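Mandalate racemase/muconate lactonizing enzyme (Unidentified, PDB 4E4U) is a putative member of the mandelate racemase/muconate lactonizing enzyme family, probably acting on a carboxylate substrate through an enolate intermediate as other enolase-superfamily members do. Local coordinates at residues E123-S127 with G356-P360; R126-L131 with F160-D166; A202-F206 with D228-F232; P254-E259 with G275-L281; A304-L310 with N329-E334. All coordinates share one frame; numbering follows the deposited sequence.

How the interactions relate
Four contacts are strand pairings of one curled sheet, interaction 5 being a looser join with a single bridge, and together they trace much of the enolase-like barrel. Interaction 1 closes the longest loop, bringing 356-360 to strand 125-130; interaction 2 starts from the same stretch, and interactions 3 to 5 follow in series inside that loop. Interactions 1 and 2 share Arg-126 and Ser-127. Strands 162-165 and 203-206 pair between interactions 2 and 3, 231-233 and 255-257 between 3 and 4, and 278-279 and 305-306 between 4 and 5. Strand 333-335 pairs with 125-130, completing the circuit. Successive centres from 2 to 5 lie 9 to 13 Å apart, and all five touch a second subunit.

Interaction 1: E123-S127 with G356-P360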
# COMPACT_ATOMS: atom_id res chain seq x y z
N GLU A 123 -40.27 -12.43 3.04
CA GLU A 123 -41.50 -12.98 3.59
C GLU A 123 -41.20 -13.88 4.79
O GLU A 123 -42.01 -13.99 5.72
CB GLU A 123 -42.28 -13.73 2.52
CG GLU A 123 -42.75 -12.85 1.37
CD GLU A 123 -43.70 -11.74 1.80
OE1 GLU A 123 -44.34 -11.87 2.87
OE2 GLU A 123 -43.82 -10.74 1.07
N ARG A 124 -40.04 -14.53 4.76
CA ARG A 124 -39.58 -15.33 5.89
C ARG A 124 -38.06 -15.29 5.94
O ARG A 124 -37.41 -14.98 4.95
CB ARG A 124 -40.07 -16.77 5.78
CG ARG A 124 -39.53 -17.49 4.59
CD ARG A 124 -40.26 -18.80 4.35
NE ARG A 124 -39.90 -19.37 3.06
CZ ARG A 124 -40.08 -20.64 2.73
NH1 ARG A 124 -40.62 -21.49 3.59
NH2 ARG A 124 -39.72 -21.06 1.52
N LEU A 125 -37.51 -15.64 7.10
CA LEU A 125 -36.08 -15.46 7.35
C LEU A 125 -35.39 -16.79 7.59
O LEU A 125 -35.71 -17.50 8.55
CB LEU A 125 -35.87 -14.56 8.56
CG LEU A 125 -36.50 -13.17 8.50
CD1 LEU A 125 -36.36 -12.47 9.84
CD2 LEU A 125 -35.83 -12.36 7.39
N ARG A 126 -34.44 -17.12 6.74
CA ARG A 126 -33.63 -18.31 6.95
C ARG A 126 -33.00 -18.24 8.34
O ARG A 126 -32.50 -17.19 8.76
CB ARG A 126 -32.53 -18.40 5.88
CG ARG A 126 -31.73 -19.69 5.93
CD ARG A 126 -30.54 -19.62 4.99
NE ARG A 126 -29.75 -20.85 5.05
CZ ARG A 126 -28.55 -21.00 4.51
NH1 ARG A 126 -27.98 -20.00 3.86
NH2 ARG A 126 -27.91 -22.16 4.63
N SER A 127 -33.03 -19.36 9.06
CA SER A 127 -32.48 -19.37 10.41
C SER A 127 -31.55 -20.56 10.65
O SER A 127 -31.51 -21.50 9.86
CB SER A 127 -33.60 -19.36 11.45
OG SER A 127 -34.24 -20.62 11.51
N GLY A 356 -37.64 -24.25 9.25
CA GLY A 356 -36.33 -23.64 9.04
C GLY A 356 -36.32 -22.13 8.98
O GLY A 356 -35.24 -21.54 8.92
N TYR A 357 -37.49 -21.50 9.01
CA TYR A 357 -37.58 -20.06 8.84
C TYR A 357 -38.31 -19.37 9.98
O TYR A 357 -39.24 -19.92 10.55
CB TYR A 357 -38.29 -19.69 7.54
CG TYR A 357 -37.71 -20.32 6.31
CD1 TYR A 357 -38.14 -21.57 5.88
CD2 TYR A 357 -36.75 -19.65 5.54
CE1 TYR A 357 -37.63 -22.16 4.75
CE2 TYR A 357 -36.23 -20.24 4.39
CZ TYR A 357 -36.68 -21.49 4.01
OH TYR A 357 -36.19 -22.10 2.87
N ILE A 358 -37.88 -18.15 10.28
CA ILE A 358 -38.64 -17.28 11.16
C ILE A 358 -39.66 -16.52 10.32
O ILE A 358 -39.33 -16.01 9.25
CB ILE A 358 -37.71 -16.29 11.88
CG1 ILE A 358 -36.76 -17.06 12.79
CG2 ILE A 358 -38.52 -15.26 12.66
CD1 ILE A 358 -35.54 -16.25 13.22
N ILE A 359 -40.90 -16.44 10.81
CA ILE A 359 -41.94 -15.69 10.13
C ILE A 359 -42.15 -14.37 10.87
O ILE A 359 -42.66 -14.37 11.98
CB ILE A 359 -43.27 -16.46 10.14
CG1 ILE A 359 -43.06 -17.90 9.65
CG2 ILE A 359 -44.33 -15.71 9.33
CD1 ILE A 359 -42.47 -18.00 8.26
N PRO A 360 -41.74 -13.25 10.26
CA PRO A 360 -41.84 -11.96 10.96
C PRO A 360 -43.27 -11.57 11.33
O PRO A 360 -44.21 -11.85 10.58
CB PRO A 360 -41.30 -10.95 9.94
CG PRO A 360 -40.39 -11.77 9.06
CD PRO A 360 -41.07 -13.11 8.96
O HOH W 1 -32.89 -22.76 8.00
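The guanidinium of Arg-124 lies almost flat on the ring of Tyr-357, with planes 19° apart and centres separated by 3.8 Å. Arg-124 CZ stands over the ring face, which meets the criterion for a cation-pi contact, and the CD methylene adds a CH-pi contact on the same ring. CG sits between the backbone N and the carbonyl carbon (chi1 63°) and the chain is extended to NE, which carries CG, CD and the guanidinium across the ring face. Asp-396 of the second subunit receives both polar ends, as a salt bridge from Arg-124 and a hydrogen bond from the Tyr-357 hydroxyl. On the other face of the sheet, Leu-125 CB meets Ile-358 CB at 4.2 Å. Leu-125 N donates to Ile-358 O at 2.8 Å, and Ile-358 N to Leu-125 O at 2.9 Å. Ser-127 N donates to Gly-356 O at 3.1 Å. These bonds identify an antiparallel pairing in which strand 357-359, itself paired with 352-354, joins barrel strand 125-130.

Interaction 2: R126-L131 with F160-D166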
# COMPACT_ATOMS: atom_id res chain seq x y z
N ARG A 126 -34.44 -17.12 6.74
CA ARG A 126 -33.63 -18.31 6.95
C ARG A 126 -33.00 -18.24 8.34
O ARG A 126 -32.50 -17.19 8.76
CB ARG A 126 -32.53 -18.40 5.88
CG ARG A 126 -31.73 -19.69 5.93
CD ARG A 126 -30.54 -19.62 4.99
NE ARG A 126 -29.75 -20.85 5.05
CZ ARG A 126 -28.55 -21.00 4.51
NH1 ARG A 126 -27.98 -20.00 3.86
NH2 ARG A 126 -27.91 -22.16 4.63
N SER A 127 -33.03 -19.36 9.06
CA SER A 127 -32.48 -19.37 10.41
C SER A 127 -31.55 -20.56 10.65
O SER A 127 -31.51 -21.50 9.86
CB SER A 127 -33.60 -19.36 11.45
OG SER A 127 -34.24 -20.62 11.51
N TYR A 128 -30.80 -20.50 11.74
CA TYR A 128 -29.98 -21.62 12.15
C TYR A 128 -30.05 -21.74 13.66
O TYR A 128 -30.49 -20.81 14.33
CB TYR A 128 -28.53 -21.44 11.72
CG TYR A 128 -27.72 -20.42 12.49
CD1 TYR A 128 -27.01 -20.79 13.63
CD2 TYR A 128 -27.58 -19.12 12.03
CE1 TYR A 128 -26.21 -19.87 14.31
CE2 TYR A 128 -26.79 -18.20 12.70
CZ TYR A 128 -26.10 -18.57 13.84
OH TYR A 128 -25.30 -17.67 14.51
N THR A 129 -29.60 -22.87 14.18
CA THR A 129 -29.43 -22.99 15.62
C THR A 129 -28.10 -23.67 15.96
O THR A 129 -27.56 -24.44 15.16
CB THR A 129 -30.60 -23.77 16.27
OG1 THR A 129 -30.43 -23.79 17.70
CG2 THR A 129 -30.68 -25.20 15.74
N TYR A 130 -27.58 -23.35 17.14
CA TYR A 130 -26.56 -24.19 17.75
C TYR A 130 -27.13 -25.58 17.96
O TYR A 130 -28.34 -25.75 18.18
CB TYR A 130 -26.18 -23.64 19.13
CG TYR A 130 -24.85 -22.92 19.20
CD1 TYR A 130 -23.66 -23.57 18.93
CD2 TYR A 130 -24.80 -21.58 19.57
CE1 TYR A 130 -22.45 -22.91 19.01
CE2 TYR A 130 -23.60 -20.91 19.65
CZ TYR A 130 -22.42 -21.58 19.37
OH TYR A 130 -21.22 -20.91 19.45
N LEU A 131 -26.25 -26.57 17.91
CA LEU A 131 -26.62 -27.93 18.29
C LEU A 131 -26.63 -28.03 19.81
O LEU A 131 -25.68 -27.61 20.48
CB LEU A 131 -25.63 -28.93 17.69
CG LEU A 131 -25.53 -28.90 16.17
CD1 LEU A 131 -24.48 -29.89 15.67
CD2 LEU A 131 -26.89 -29.20 15.54
N PHE A 160 -34.31 -27.02 9.44
CA PHE A 160 -33.12 -26.16 9.48
C PHE A 160 -32.20 -26.42 8.29
O PHE A 160 -31.98 -27.58 7.89
CB PHE A 160 -32.32 -26.37 10.77
CG PHE A 160 -32.85 -25.60 11.95
CD1 PHE A 160 -32.68 -24.22 12.03
CD2 PHE A 160 -33.48 -26.26 13.00
CE1 PHE A 160 -33.14 -23.52 13.12
CE2 PHE A 160 -33.94 -25.55 14.10
CZ PHE A 160 -33.77 -24.18 14.16
N THR A 161 -31.65 -25.34 7.75
CA THR A 161 -30.74 -25.40 6.61
C THR A 161 -29.31 -25.02 7.00
O THR A 161 -28.45 -24.84 6.13
CB THR A 161 -31.20 -24.47 5.48
OG1 THR A 161 -31.21 -23.12 5.94
CG2 THR A 161 -32.59 -24.86 5.01
N ALA A 162 -29.05 -24.88 8.30
CA ALA A 162 -27.71 -24.61 8.81
C ALA A 162 -27.68 -24.95 10.29
O ALA A 162 -28.69 -24.80 10.98
CB ALA A 162 -27.32 -23.15 8.59
N VAL A 163 -26.53 -25.42 10.77
CA VAL A 163 -26.37 -25.76 12.19
C VAL A 163 -25.00 -25.27 12.65
O VAL A 163 -24.05 -25.24 11.85
CB VAL A 163 -26.52 -27.28 12.46
CG1 VAL A 163 -27.95 -27.74 12.16
CG2 VAL A 163 -25.49 -28.09 11.65
N LYS A 164 -24.90 -24.88 13.92
CA LYS A 164 -23.65 -24.34 14.46
C LYS A 164 -23.16 -25.16 15.65
O LYS A 164 -23.94 -25.71 16.42
CB LYS A 164 -23.84 -22.88 14.86
CG LYS A 164 -22.54 -22.17 15.21
CD LYS A 164 -22.67 -20.65 15.07
CE LYS A 164 -23.15 -20.00 16.35
NZ LYS A 164 -23.19 -18.51 16.26
N PHE A 165 -21.84 -25.24 15.80
CA PHE A 165 -21.22 -26.00 16.89
C PHE A 165 -19.81 -25.47 17.11
O PHE A 165 -19.20 -24.93 16.19
CB PHE A 165 -21.20 -27.52 16.60
CG PHE A 165 -20.70 -27.85 15.23
CD1 PHE A 165 -21.55 -27.81 14.13
CD2 PHE A 165 -19.37 -28.19 15.03
CE1 PHE A 165 -21.07 -28.09 12.85
CE2 PHE A 165 -18.88 -28.48 13.76
CZ PHE A 165 -19.74 -28.43 12.67
N ASP A 166 -19.30 -25.59 18.34
CA ASP A 166 -17.93 -25.17 18.66
C ASP A 166 -17.17 -26.27 19.39
O ASP A 166 -17.26 -26.40 20.62
CB ASP A 166 -17.91 -23.89 19.51
CG ASP A 166 -16.49 -23.42 19.79
OD1 ASP A 166 -15.54 -24.05 19.29
OD2 ASP A 166 -16.31 -22.41 20.50
O HOH W 1 -32.89 -22.76 8.00
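Lys-164 lies between two tyrosines. Its NZ donates to Tyr-128 OH at 2.9 Å, while its CE sits over one face of the Tyr-130 ring, 3.7 Å from the centroid in a CH-pi contact. A bend at chi3 (89°) lets CE lie on the Tyr-130 ring while NZ reaches the Tyr-128 hydroxyl. At the other end Arg-126 grips Thr-161 side-on: NE reaches OG1 at 2.8 Å and NH2 reaches the carbonyl O at 3.1 Å, both acceptors close to the guanidinium plane. On the other face of the sheet, Thr-129 CG2 rests over the Phe-160 ring, 3.8 Å from its centroid, and Leu-131 CD2 packs on Val-163 CB at 3.6 Å. Parallel backbone bonds set this register, Lys-164 N to Thr-129 O at 3.0 Å and Leu-131 N to Lys-164 O at 2.9 Å. Farther out, helix 145-158 completes the beta-alpha-beta crossover, Glu-233 forms a salt bridge with Lys-164 NZ, and Asp-203 forms one with Arg-126 NH2. The lysine is thus held by a hydroxyl, a carboxylate and a ring face, a polar cluster on the barrel interior consistent with the position of active-site groups in this superfamily.

Interaction 3: A202-F206 with D228-F232; sequences ADLLF and DPLWF
A beta-alpha-beta crossover of the barrel is closed here: strand 203-206 leads through helix 214-224 to strand 231-233, and the two strands lie parallel. Phe-206 N donates to Trp-231 O at 3.0 Å, and Leu-230 N donates to Leu-204 O at 2.8 Å through a more bent hydrogen bond. Between the side chains, the main overlap is of Leu-205 on Trp-231. Leu-205 CD2 stands over the centre of the indole six-membered ring, 3.6 Å from its centroid and only 7° off the normal, while CD1 reaches CZ2 of the same ring. CG of Trp-231 stands between the backbone N and the carbonyl carbon (chi1 72°), which brings the indole against this leucine; the NE1 edge is bonded to Glu-233, and Tyr-128 meets the indole edge-to-face. Leu-205 CD2 also lies beside Leu-230 CD2, and Leu-230 CB packs on Asp-203 CB at 3.7 Å. The carboxylate of Asp-203 has further partners, forming salt bridges with Arg-126 and with Arg-219 of the second subunit. On the other face of the sheet, Phe-206 and Phe-232 run side by side toward helix 214-224, their ring planes 77° apart. At the start of the pairing one water links three groups, donating to Asp-203 OD1 and to Asp-228 O, each at 2.7 Å, and accepting from Leu-204 N.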
# COMPACT_ATOMS: atom_id res chain seq x y z
N ALA A 202 -27.81 -29.01 4.88
CA ALA A 202 -27.55 -27.94 5.84
C ALA A 202 -26.09 -27.51 5.78
O ALA A 202 -25.19 -28.34 5.69
CB ALA A 202 -27.91 -28.37 7.25
N ASP A 203 -25.88 -26.20 5.82
CA ASP A 203 -24.54 -25.68 5.97
C ASP A 203 -23.99 -25.92 7.37
O ASP A 203 -24.75 -25.97 8.35
CB ASP A 203 -24.53 -24.17 5.68
CG ASP A 203 -24.45 -23.87 4.19
OD1 ASP A 203 -23.44 -24.22 3.55
OD2 ASP A 203 -25.41 -23.27 3.66
N LEU A 204 -22.67 -26.07 7.44
CA LEU A 204 -21.97 -26.12 8.72
C LEU A 204 -21.51 -24.71 9.08
O LEU A 204 -20.89 -24.02 8.27
CB LEU A 204 -20.72 -26.99 8.61
CG LEU A 204 -20.86 -28.41 8.06
CD1 LEU A 204 -19.52 -29.12 8.07
CD2 LEU A 204 -21.86 -29.18 8.87
N LEU A 205 -21.82 -24.30 10.30
CA LEU A 205 -21.35 -23.03 10.84
C LEU A 205 -20.36 -23.35 11.94
O LEU A 205 -20.74 -23.93 12.97
CB LEU A 205 -22.53 -22.22 11.39
CG LEU A 205 -23.70 -22.06 10.43
CD1 LEU A 205 -24.85 -21.37 11.11
CD2 LEU A 205 -23.28 -21.32 9.19
N PHE A 206 -19.09 -23.04 11.72
CA PHE A 206 -18.09 -23.40 12.70
C PHE A 206 -18.01 -22.28 13.73
O PHE A 206 -17.43 -21.22 13.47
CB PHE A 206 -16.73 -23.68 12.04
CG PHE A 206 -15.81 -24.47 12.91
CD1 PHE A 206 -15.89 -25.86 12.95
CD2 PHE A 206 -14.90 -23.83 13.72
CE1 PHE A 206 -15.05 -26.58 13.76
CE2 PHE A 206 -14.06 -24.55 14.54
CZ PHE A 206 -14.13 -25.92 14.57
N ASP A 228 -16.21 -27.65 3.57
CA ASP A 228 -16.90 -26.46 3.04
C ASP A 228 -17.89 -25.79 4.00
O ASP A 228 -19.06 -25.61 3.65
CB ASP A 228 -17.59 -26.81 1.71
CG ASP A 228 -18.09 -25.57 0.95
OD1 ASP A 228 -17.44 -24.51 1.00
OD2 ASP A 228 -19.13 -25.68 0.27
N PRO A 229 -17.43 -25.39 5.20
CA PRO A 229 -18.34 -24.68 6.10
C PRO A 229 -18.75 -23.33 5.51
O PRO A 229 -17.97 -22.68 4.80
CB PRO A 229 -17.51 -24.44 7.37
CG PRO A 229 -16.23 -25.16 7.19
CD PRO A 229 -16.06 -25.48 5.74
N LEU A 230 -19.97 -22.92 5.82
CA LEU A 230 -20.46 -21.61 5.41
C LEU A 230 -19.67 -20.48 6.10
O LEU A 230 -19.44 -19.43 5.51
CB LEU A 230 -21.96 -21.49 5.67
CG LEU A 230 -22.64 -20.11 5.59
CD1 LEU A 230 -22.36 -19.40 4.27
CD2 LEU A 230 -24.13 -20.24 5.80
N TRP A 231 -19.26 -20.69 7.34
CA TRP A 231 -18.36 -19.73 7.96
C TRP A 231 -17.51 -20.30 9.07
O TRP A 231 -17.78 -21.38 9.61
CB TRP A 231 -19.11 -18.48 8.45
CG TRP A 231 -19.99 -18.61 9.67
CD1 TRP A 231 -19.63 -19.01 10.93
CD2 TRP A 231 -21.36 -18.21 9.77
NE1 TRP A 231 -20.71 -18.93 11.79
CE2 TRP A 231 -21.79 -18.43 11.09
CE3 TRP A 231 -22.28 -17.69 8.84
CZ2 TRP A 231 -23.09 -18.15 11.52
CZ3 TRP A 231 -23.57 -17.42 9.27
CH2 TRP A 231 -23.96 -17.65 10.60
N PHE A 232 -16.47 -19.53 9.38
CA PHE A 232 -15.55 -19.77 10.49
C PHE A 232 -15.73 -18.53 11.36
O PHE A 232 -15.35 -17.41 10.96
CB PHE A 232 -14.14 -19.87 9.90
CG PHE A 232 -13.03 -20.17 10.89
CD1 PHE A 232 -13.27 -20.52 12.21
CD2 PHE A 232 -11.71 -20.08 10.46
CE1 PHE A 232 -12.20 -20.80 13.07
CE2 PHE A 232 -10.66 -20.35 11.31
CZ PHE A 232 -10.90 -20.71 12.62
O HOH W 2 -21.54 -25.72 4.78

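Interaction 4: P254-E259 with G275-L281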
# COMPACT_ATOMS: atom_id res chain seq x y z
N PRO A 254 -15.51 -18.47 4.44
CA PRO A 254 -15.89 -17.11 4.86
C PRO A 254 -15.67 -16.88 6.35
O PRO A 254 -15.99 -17.76 7.15
CB PRO A 254 -17.39 -17.07 4.54
CG PRO A 254 -17.55 -18.03 3.42
CD PRO A 254 -16.61 -19.17 3.77
N ILE A 255 -15.11 -15.73 6.71
CA ILE A 255 -14.99 -15.36 8.11
C ILE A 255 -16.21 -14.57 8.55
O ILE A 255 -16.61 -13.60 7.89
CB ILE A 255 -13.71 -14.55 8.40
CG1 ILE A 255 -12.46 -15.32 7.94
CG2 ILE A 255 -13.62 -14.18 9.88
CD1 ILE A 255 -12.37 -16.75 8.45
N ALA A 256 -16.82 -15.01 9.64
CA ALA A 256 -17.95 -14.31 10.25
C ALA A 256 -17.52 -13.80 11.61
O ALA A 256 -16.88 -14.52 12.37
CB ALA A 256 -19.15 -15.24 10.40
N THR A 257 -17.89 -12.58 11.94
CA THR A 257 -17.62 -12.07 13.27
C THR A 257 -18.52 -10.89 13.58
O THR A 257 -19.18 -10.35 12.70
CB THR A 257 -16.14 -11.69 13.44
OG1 THR A 257 -15.81 -11.69 14.83
CG2 THR A 257 -15.84 -10.32 12.80
N GLY A 258 -18.52 -10.46 14.84
CA GLY A 258 -19.16 -9.20 15.17
C GLY A 258 -19.97 -9.16 16.44
O GLY A 258 -20.38 -8.07 16.86
N GLU A 259 -20.21 -10.30 17.08
CA GLU A 259 -21.08 -10.29 18.25
C GLU A 259 -20.48 -9.53 19.43
O GLU A 259 -21.20 -9.15 20.35
CB GLU A 259 -21.44 -11.70 18.69
CG GLU A 259 -20.35 -12.42 19.43
CD GLU A 259 -20.64 -13.90 19.54
OE1 GLU A 259 -20.92 -14.38 20.66
OE2 GLU A 259 -20.61 -14.57 18.49
N GLY A 275 -11.51 -7.90 7.23
CA GLY A 275 -11.52 -8.83 8.35
C GLY A 275 -12.62 -9.87 8.37
O GLY A 275 -12.46 -10.91 9.01
N ALA A 276 -13.74 -9.60 7.70
CA ALA A 276 -14.86 -10.54 7.68
C ALA A 276 -15.79 -10.21 6.53
O ALA A 276 -15.86 -9.06 6.10
CB ALA A 276 -15.62 -10.50 9.00
N SER A 277 -16.52 -11.22 6.05
CA SER A 277 -17.49 -11.01 4.98
C SER A 277 -18.92 -11.25 5.45
O SER A 277 -19.87 -11.07 4.69
CB SER A 277 -17.19 -11.92 3.79
OG SER A 277 -17.22 -13.27 4.19
N ILE A 278 -19.06 -11.68 6.70
CA ILE A 278 -20.37 -11.94 7.30
C ILE A 278 -20.36 -11.28 8.67
O ILE A 278 -19.52 -11.61 9.51
CB ILE A 278 -20.64 -13.45 7.42
CG1 ILE A 278 -20.69 -14.10 6.02
CG2 ILE A 278 -21.94 -13.73 8.16
CD1 ILE A 278 -20.61 -15.62 6.05
N LEU A 279 -21.26 -10.32 8.88
CA LEU A 279 -21.27 -9.52 10.10
C LEU A 279 -22.34 -9.99 11.06
O LEU A 279 -23.54 -9.95 10.74
CB LEU A 279 -21.49 -8.04 9.79
CG LEU A 279 -20.52 -7.40 8.82
CD1 LEU A 279 -20.73 -5.89 8.79
CD2 LEU A 279 -19.09 -7.72 9.20
N GLN A 280 -21.91 -10.41 12.24
CA GLN A 280 -22.78 -10.98 13.25
C GLN A 280 -23.09 -9.97 14.35
O GLN A 280 -22.92 -10.23 15.54
CB GLN A 280 -22.15 -12.24 13.82
CG GLN A 280 -21.87 -13.27 12.74
CD GLN A 280 -21.12 -14.46 13.26
OE1 GLN A 280 -20.06 -14.33 13.86
NE2 GLN A 280 -21.67 -15.65 13.02
N LEU A 281 -23.58 -8.80 13.93
CA LEU A 281 -24.00 -7.80 14.89
C LEU A 281 -25.11 -8.35 15.79
O LEU A 281 -25.95 -9.15 15.35
CB LEU A 281 -24.48 -6.55 14.14
CG LEU A 281 -25.70 -6.70 13.22
CD1 LEU A 281 -27.02 -6.47 13.95
CD2 LEU A 281 -25.60 -5.76 12.03
O HOH W 3 -14.19 -13.61 4.54
O HOH W 4 -19.62 -13.09 16.33
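Backbone hydrogen bonds define the parallel pairing of 254-259 with 275-281. Gln-280 N donates to Thr-257 O at 2.8 Å, nearly straight at 174°, and Thr-257 N donates to Ile-278 O at 3.1 Å. Ile-255 O accepts from Ser-277 N at 3.0 Å and, weakly, from Ile-278 N. Apolar packing lies on both faces. Ala-256 CB meets Ile-278 CB at 3.8 Å; on the other face, Thr-257 CG2 touches Ala-276 CB at 3.8 Å. Gln-280, with CG anti to the carbonyl carbon (chi1 -58°) and the chain extended beyond it, lays its amide along Ala-256 and Thr-257, Gln-280 CD lying 3.6 Å from Ala-256 CB, and its NE2 bonds to Glu-233. Water completes the polar contacts: one molecule donates to Gln-280 OE1 and Glu-259 OE2, both at 2.8 Å, and accepts from Glu-259 N, while another joins Ile-255 N with Ser-277 OG. Helix 263-272 links the strands and packs on Thr-257 and Leu-279, helix 241-249 covers Ile-255, and strands 231-233 and 305-306 flank the pair as the next staves of the barrel.

Interaction 5: A304-L310 with N329-E334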
# COMPACT_ATOMS: atom_id res chain seq x y z
N ALA A 304 -20.60 -7.46 1.67
CA ALA A 304 -20.67 -8.36 2.81
C ALA A 304 -22.13 -8.59 3.17
O ALA A 304 -23.02 -7.86 2.74
CB ALA A 304 -19.89 -7.78 4.00
N GLN A 305 -22.37 -9.61 3.99
CA GLN A 305 -23.72 -9.94 4.41
C GLN A 305 -23.87 -9.80 5.91
O GLN A 305 -22.88 -9.75 6.65
CB GLN A 305 -24.05 -11.38 4.03
CG GLN A 305 -24.03 -11.65 2.54
CD GLN A 305 -24.22 -13.11 2.24
OE1 GLN A 305 -23.32 -13.94 2.48
NE2 GLN A 305 -25.41 -13.46 1.74
N ILE A 306 -25.11 -9.67 6.39
CA ILE A 306 -25.34 -9.69 7.83
C ILE A 306 -26.00 -10.99 8.26
O ILE A 306 -26.84 -11.55 7.55
CB ILE A 306 -26.15 -8.47 8.35
CG1 ILE A 306 -27.62 -8.57 7.95
CG2 ILE A 306 -25.51 -7.16 7.90
CD1 ILE A 306 -28.51 -7.62 8.71
N ALA A 307 -25.58 -11.46 9.42
CA ALA A 307 -26.12 -12.67 10.03
C ALA A 307 -26.21 -12.39 11.52
O ALA A 307 -25.30 -12.74 12.28
CB ALA A 307 -25.21 -13.85 9.76
N PRO A 308 -27.29 -11.72 11.95
CA PRO A 308 -27.30 -11.22 13.32
C PRO A 308 -27.18 -12.31 14.37
O PRO A 308 -27.75 -13.41 14.26
CB PRO A 308 -28.65 -10.50 13.43
CG PRO A 308 -28.99 -10.13 12.03
CD PRO A 308 -28.47 -11.27 11.19
N HIS A 309 -26.41 -11.99 15.41
CA HIS A 309 -26.17 -12.87 16.53
C HIS A 309 -27.33 -12.81 17.51
O HIS A 309 -27.97 -11.76 17.68
CB HIS A 309 -24.89 -12.41 17.24
CG HIS A 309 -24.69 -13.02 18.59
ND1 HIS A 309 -25.14 -12.42 19.75
CD2 HIS A 309 -24.05 -14.15 18.98
CE1 HIS A 309 -24.82 -13.18 20.79
NE2 HIS A 309 -24.15 -14.23 20.34
N LEU A 310 -27.60 -13.93 18.16
CA LEU A 310 -28.62 -13.96 19.20
C LEU A 310 -28.25 -14.99 20.26
O LEU A 310 -28.20 -16.19 19.98
CB LEU A 310 -29.98 -14.26 18.58
CG LEU A 310 -31.21 -13.59 19.20
CD1 LEU A 310 -31.43 -14.09 20.62
CD2 LEU A 310 -31.07 -12.07 19.16
N ASN A 329 -29.06 -7.48 2.11
CA ASN A 329 -27.89 -8.34 2.19
C ASN A 329 -27.92 -9.23 3.43
O ASN A 329 -26.92 -9.45 4.10
CB ASN A 329 -26.60 -7.50 2.15
CG ASN A 329 -26.54 -6.42 3.22
OD1 ASN A 329 -27.56 -5.84 3.59
ND2 ASN A 329 -25.33 -6.10 3.67
N PHE A 330 -29.11 -9.74 3.72
CA PHE A 330 -29.33 -10.64 4.84
C PHE A 330 -28.96 -12.07 4.45
O PHE A 330 -29.42 -12.58 3.43
CB PHE A 330 -30.79 -10.58 5.26
CG PHE A 330 -31.21 -11.67 6.21
CD1 PHE A 330 -30.83 -11.64 7.55
CD2 PHE A 330 -32.01 -12.71 5.77
CE1 PHE A 330 -31.23 -12.65 8.42
CE2 PHE A 330 -32.41 -13.72 6.64
CZ PHE A 330 -32.02 -13.68 7.96
N LEU A 331 -28.17 -12.73 5.29
CA LEU A 331 -27.80 -14.14 5.07
C LEU A 331 -28.67 -15.11 5.87
O LEU A 331 -29.32 -15.98 5.30
CB LEU A 331 -26.33 -14.37 5.43
CG LEU A 331 -25.79 -15.80 5.42
CD1 LEU A 331 -25.97 -16.45 4.04
CD2 LEU A 331 -24.32 -15.85 5.84
N ILE A 332 -28.68 -14.95 7.19
CA ILE A 332 -29.34 -15.92 8.06
C ILE A 332 -29.47 -15.31 9.45
O ILE A 332 -28.67 -14.44 9.83
CB ILE A 332 -28.53 -17.24 8.09
CG1 ILE A 332 -29.36 -18.43 8.59
CG2 ILE A 332 -27.22 -17.06 8.87
CD1 ILE A 332 -28.68 -19.76 8.32
N GLN A 333 -30.45 -15.77 10.22
CA GLN A 333 -30.69 -15.26 11.57
C GLN A 333 -30.49 -16.35 12.59
O GLN A 333 -31.09 -17.42 12.49
CB GLN A 333 -32.11 -14.70 11.68
CG GLN A 333 -32.55 -14.37 13.11
CD GLN A 333 -31.78 -13.21 13.73
OE1 GLN A 333 -31.72 -12.12 13.15
NE2 GLN A 333 -31.21 -13.44 14.90
N GLU A 334 -29.65 -16.08 13.58
CA GLU A 334 -29.45 -17.04 14.65
C GLU A 334 -30.73 -17.22 15.43
O GLU A 334 -31.38 -16.24 15.84
CB GLU A 334 -28.33 -16.58 15.60
CG GLU A 334 -28.00 -17.62 16.67
CD GLU A 334 -26.64 -17.41 17.30
OE1 GLU A 334 -26.12 -16.28 17.24
OE2 GLU A 334 -26.08 -18.39 17.85
O HOH W 5 -27.54 -11.68 1.24
O HOH W 6 -26.67 -18.42 20.36
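Glu-334 extends with CG anti to the backbone N (chi1 -175°), carrying its carboxylate to Leu-310, whereas Asn-329 turns CG between its own N and carbonyl carbon (chi1 55°), which brings its ND2 to Ala-304 O. Leu-310 N donates to Glu-334 OE1 at 2.9 Å, nearly straight at 171° but from above the carboxylate plane, and a water bridges Glu-334 OE2 and Leu-310 O. At the far end Asn-329 ND2 donates to Ala-304 O at 3.0 Å, the acceptor lying in the amide plane; ND2 also bonds to Ala-296 O. Between these ends, Ile-306 N donates to Asn-329 O, and Leu-331 N to Ile-306 O, both hydrogen bonds of 2.9 Å. Gln-333 crosses Pro-308 at about a right angle, its OE1 3.5 Å from Pro-308 CB, while NE2 is held by the carbonyl O of Glu-334 at 3.0 Å and OE1 by Ser-320. Ala-307 CB packs on Ile-332 CG2 at 3.9 Å. Helix 314-325 connects the segments and covers Ile-306, Pro-308 and Leu-310, helix 289-301 lies against Ala-304 and Asn-329, and strands 278-279 and 125-130 continue the barrel beyond 304-310 and 329-334 respectively.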